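Long-range contact in putative Xylose isomerase (Rhodospirillum rubrum, PDB 3QXB), which binds iron and manganese ions in a xylose isomerase-like TIM barrel and is probably an isomerase: residues 210-221 with 242-253. Numbering follows the deposited sequence.
With FE (Fe (III) ion), chain E; MN (manganese (II) ion), chain G.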
# COMPACT_ATOMS: atom_id res chain seq x y z
N LEU A 210 22.44 -3.99 4.68
CA LEU A 210 21.67 -2.91 4.11
C LEU A 210 21.30 -3.25 2.67
O LEU A 210 22.10 -3.84 1.94
CB LEU A 210 22.45 -1.59 4.15
CG LEU A 210 22.81 -1.06 5.55
CD1 LEU A 210 23.83 0.08 5.44
CD2 LEU A 210 21.54 -0.59 6.27
N LEU A 211 20.07 -2.91 2.30
CA LEU A 211 19.69 -2.77 0.91
C LEU A 211 19.42 -1.29 0.70
O LEU A 211 18.64 -0.71 1.41
CB LEU A 211 18.49 -3.67 0.57
CG LEU A 211 17.92 -3.55 -0.85
CD1 LEU A 211 17.26 -4.88 -1.29
CD2 LEU A 211 16.94 -2.34 -0.94
N VAL A 212 20.14 -0.64 -0.22
CA VAL A 212 20.02 0.81 -0.35
C VAL A 212 19.30 1.15 -1.64
O VAL A 212 19.62 0.63 -2.69
CB VAL A 212 21.37 1.50 -0.27
CG1 VAL A 212 21.30 2.99 -0.67
CG2 VAL A 212 21.98 1.29 1.14
N ASP A 213 18.27 1.98 -1.53
CA ASP A 213 17.46 2.33 -2.67
C ASP A 213 17.95 3.69 -3.16
O ASP A 213 18.00 4.65 -2.40
CB ASP A 213 16.00 2.42 -2.23
CG ASP A 213 15.07 2.68 -3.39
OD1 ASP A 213 15.47 3.43 -4.30
OD2 ASP A 213 13.96 2.12 -3.36
N TRP A 214 18.36 3.75 -4.42
CA TRP A 214 19.00 4.95 -4.96
C TRP A 214 18.07 6.19 -4.81
O TRP A 214 18.54 7.29 -4.56
CB TRP A 214 19.37 4.75 -6.44
CG TRP A 214 20.68 4.07 -6.65
CD1 TRP A 214 20.99 2.79 -6.35
CD2 TRP A 214 21.86 4.65 -7.23
NE1 TRP A 214 22.28 2.52 -6.71
CE2 TRP A 214 22.84 3.65 -7.25
CE3 TRP A 214 22.16 5.91 -7.77
CZ2 TRP A 214 24.13 3.87 -7.75
CZ3 TRP A 214 23.47 6.14 -8.27
CH2 TRP A 214 24.42 5.11 -8.26
N GLY A 215 16.77 5.98 -4.89
CA GLY A 215 15.82 7.09 -4.75
C GLY A 215 15.71 7.61 -3.32
O GLY A 215 15.34 8.77 -3.11
N HIS A 216 16.00 6.76 -2.35
CA HIS A 216 15.97 7.14 -0.96
C HIS A 216 17.25 7.91 -0.60
O HIS A 216 17.18 8.93 0.07
CB HIS A 216 15.88 5.92 -0.10
CG HIS A 216 14.62 5.14 -0.28
ND1 HIS A 216 14.31 4.06 0.52
CD2 HIS A 216 13.56 5.30 -1.13
CE1 HIS A 216 13.13 3.57 0.15
NE2 HIS A 216 12.65 4.31 -0.84
N ALA A 217 18.40 7.43 -1.04
CA ALA A 217 19.67 8.11 -0.78
C ALA A 217 19.71 9.47 -1.47
O ALA A 217 20.31 10.43 -0.96
CB ALA A 217 20.85 7.25 -1.24
N LEU A 218 19.10 9.57 -2.64
CA LEU A 218 19.20 10.79 -3.48
C LEU A 218 18.09 11.79 -3.22
O LEU A 218 17.96 12.78 -3.93
CB LEU A 218 19.27 10.42 -4.98
CG LEU A 218 20.51 9.60 -5.40
CD1 LEU A 218 20.55 9.36 -6.91
CD2 LEU A 218 21.77 10.25 -4.96
N PHE A 219 17.28 11.55 -2.20
CA PHE A 219 16.22 12.47 -1.82
C PHE A 219 16.81 13.79 -1.25
O PHE A 219 17.19 13.86 -0.07
CB PHE A 219 15.32 11.79 -0.80
CG PHE A 219 14.13 12.60 -0.40
CD1 PHE A 219 13.10 12.84 -1.29
CD2 PHE A 219 14.02 13.10 0.87
CE1 PHE A 219 12.03 13.60 -0.92
CE2 PHE A 219 12.93 13.83 1.23
CZ PHE A 219 11.95 14.09 0.34
N GLU A 220 16.84 14.83 -2.09
CA GLU A 220 17.44 16.13 -1.76
C GLU A 220 16.84 16.90 -0.57
O GLU A 220 17.59 17.37 0.29
CB GLU A 220 17.44 17.03 -3.00
CG GLU A 220 18.71 16.90 -3.84
CD GLU A 220 18.55 17.51 -5.23
OE1 GLU A 220 18.21 18.71 -5.32
OE2 GLU A 220 18.76 16.78 -6.24
N PRO A 221 15.50 17.04 -0.49
CA PRO A 221 14.94 17.86 0.60
C PRO A 221 15.36 17.45 2.03
O PRO A 221 15.37 18.30 2.91
CB PRO A 221 13.43 17.69 0.44
CG PRO A 221 13.24 17.44 -1.01
CD PRO A 221 14.45 16.59 -1.41
N ALA A 242 22.89 -5.26 -1.34
CA ALA A 242 21.98 -5.18 -2.50
C ALA A 242 21.38 -3.76 -2.62
O ALA A 242 21.44 -2.97 -1.67
CB ALA A 242 20.87 -6.26 -2.42
N TYR A 243 20.83 -3.45 -3.79
CA TYR A 243 20.26 -2.14 -4.07
C TYR A 243 18.88 -2.22 -4.71
O TYR A 243 18.53 -3.23 -5.34
CB TYR A 243 21.16 -1.40 -5.04
CG TYR A 243 22.57 -1.17 -4.58
CD1 TYR A 243 23.52 -2.16 -4.70
CD2 TYR A 243 22.99 0.06 -4.07
CE1 TYR A 243 24.83 -1.95 -4.28
CE2 TYR A 243 24.29 0.27 -3.64
CZ TYR A 243 25.22 -0.74 -3.75
OH TYR A 243 26.56 -0.59 -3.37
N HIS A 244 18.10 -1.14 -4.55
CA HIS A 244 16.97 -0.88 -5.43
C HIS A 244 17.40 0.26 -6.33
O HIS A 244 17.98 1.26 -5.86
CB HIS A 244 15.73 -0.46 -4.68
CG HIS A 244 15.08 -1.57 -3.92
ND1 HIS A 244 14.21 -1.36 -2.88
CD2 HIS A 244 15.18 -2.91 -4.08
CE1 HIS A 244 13.83 -2.53 -2.40
NE2 HIS A 244 14.41 -3.49 -3.10
N ILE A 245 17.11 0.12 -7.61
CA ILE A 245 17.37 1.18 -8.56
C ILE A 245 16.01 1.67 -9.10
O ILE A 245 15.10 0.89 -9.28
CB ILE A 245 18.35 0.75 -9.68
CG1 ILE A 245 17.82 -0.41 -10.52
CG2 ILE A 245 19.79 0.42 -9.10
CD1 ILE A 245 18.69 -0.71 -11.77
N GLN A 246 15.93 2.97 -9.37
CA GLN A 246 14.76 3.63 -9.93
C GLN A 246 15.22 4.95 -10.53
O GLN A 246 16.33 5.41 -10.26
CB GLN A 246 13.74 3.94 -8.85
CG GLN A 246 14.40 4.43 -7.54
CD GLN A 246 13.50 5.34 -6.73
OE1 GLN A 246 12.96 6.33 -7.26
NE2 GLN A 246 13.35 5.05 -5.45
N GLN A 247 14.37 5.54 -11.35
CA GLN A 247 14.61 6.85 -11.90
C GLN A 247 13.88 7.83 -11.01
O GLN A 247 12.81 7.53 -10.44
CB GLN A 247 14.19 6.93 -13.38
CG GLN A 247 14.52 8.18 -14.13
CD GLN A 247 15.99 8.57 -14.15
OE1 GLN A 247 16.53 8.98 -13.14
NE2 GLN A 247 16.62 8.51 -15.33
N THR A 248 14.50 8.98 -10.81
CA THR A 248 13.96 9.97 -9.91
C THR A 248 14.51 11.35 -10.27
O THR A 248 15.55 11.45 -10.92
CB THR A 248 14.33 9.62 -8.46
OG1 THR A 248 13.82 10.62 -7.58
CG2 THR A 248 15.87 9.50 -8.30
N ASP A 249 13.81 12.41 -9.86
CA ASP A 249 14.34 13.76 -9.95
C ASP A 249 14.96 14.18 -8.63
O ASP A 249 15.46 15.29 -8.50
CB ASP A 249 13.26 14.77 -10.39
CG ASP A 249 12.11 14.85 -9.42
OD1 ASP A 249 12.12 14.08 -8.42
OD2 ASP A 249 11.19 15.63 -9.65
N GLY A 250 14.88 13.32 -7.63
CA GLY A 250 15.48 13.62 -6.35
C GLY A 250 14.65 14.53 -5.46
O GLY A 250 15.13 14.92 -4.42
N GLN A 251 13.42 14.84 -5.86
CA GLN A 251 12.52 15.72 -5.06
C GLN A 251 11.40 15.01 -4.32
O GLN A 251 10.86 15.52 -3.33
CB GLN A 251 11.92 16.81 -5.97
CG GLN A 251 12.98 17.60 -6.77
CD GLN A 251 14.18 18.06 -5.91
OE1 GLN A 251 15.37 17.87 -6.27
NE2 GLN A 251 13.87 18.68 -4.77
N LEU A 252 11.03 13.83 -4.81
CA LEU A 252 10.18 12.91 -4.08
C LEU A 252 10.74 11.51 -4.38
O LEU A 252 11.65 11.36 -5.19
CB LEU A 252 8.70 13.03 -4.52
CG LEU A 252 7.86 14.29 -4.20
CD1 LEU A 252 6.38 14.08 -4.55
CD2 LEU A 252 7.99 14.67 -2.74
N ASP A 253 10.21 10.50 -3.71
CA ASP A 253 10.63 9.13 -3.93
C ASP A 253 9.88 8.58 -5.14
O ASP A 253 8.82 7.99 -4.99
CB ASP A 253 10.36 8.26 -2.69
CG ASP A 253 10.97 6.87 -2.81
OD1 ASP A 253 11.92 6.71 -3.63
OD2 ASP A 253 10.53 5.93 -2.07
FE FE E . 12.99 0.45 -2.30
MN MN G . 10.89 3.99 -2.07
O HOH W 1 14.54 10.81 -4.82
O HOH W 2 11.13 1.71 -1.75
O HOH W 3 11.63 -1.05 -1.26
O HOH W 4 8.55 3.59 -1.54
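Asp213 and His244 are paired on adjacent parallel strands, their side chains crossing at an angle, and both bind the iron ion, through Asp213 OD2 and His244 ND1. Their carboxylate and imidazole planes are perpendicular, with OD2 at the edge of the ring. One face of that imidazole is covered by Leu211, whose CD2 stands 3.4 Å from the centroid of the His244 ring in a CH-pi contact almost along the normal; His244 NE2 is held by Gln53. Asp213 sends OD2 to the metal because its CG is turned away from the backbone N (chi1 -176°), while OD1 accepts from Gly215 N, capping the helix, and from Gln246 NE2 at 2.9 Å, both from the same face of the carboxylate. Gln246 NE2 also donates to Asp253 OD1 at 2.8 Å, nearly straight (172°), so one amide nitrogen positions a ligand of each metal. Asp253 OD2 and His216 NE2 bind manganese, and water 2 bridges the two ions; iron and manganese are each modelled at both positions. Asp213 CB lies over the centre of the His216 ring. Just past strand 210-213, Trp214 N donates to His244 O, and the Trp214 indole lies oblique to the Tyr243 ring, beside Ile245. Farther out, Glu220 N bonds to Gly250 O. Glu178 and Glu286 complete the first metal site and His255 the second, forming a dinuclear centre at the C-terminal mouth of a TIM barrel, as in xylose isomerase-like proteins.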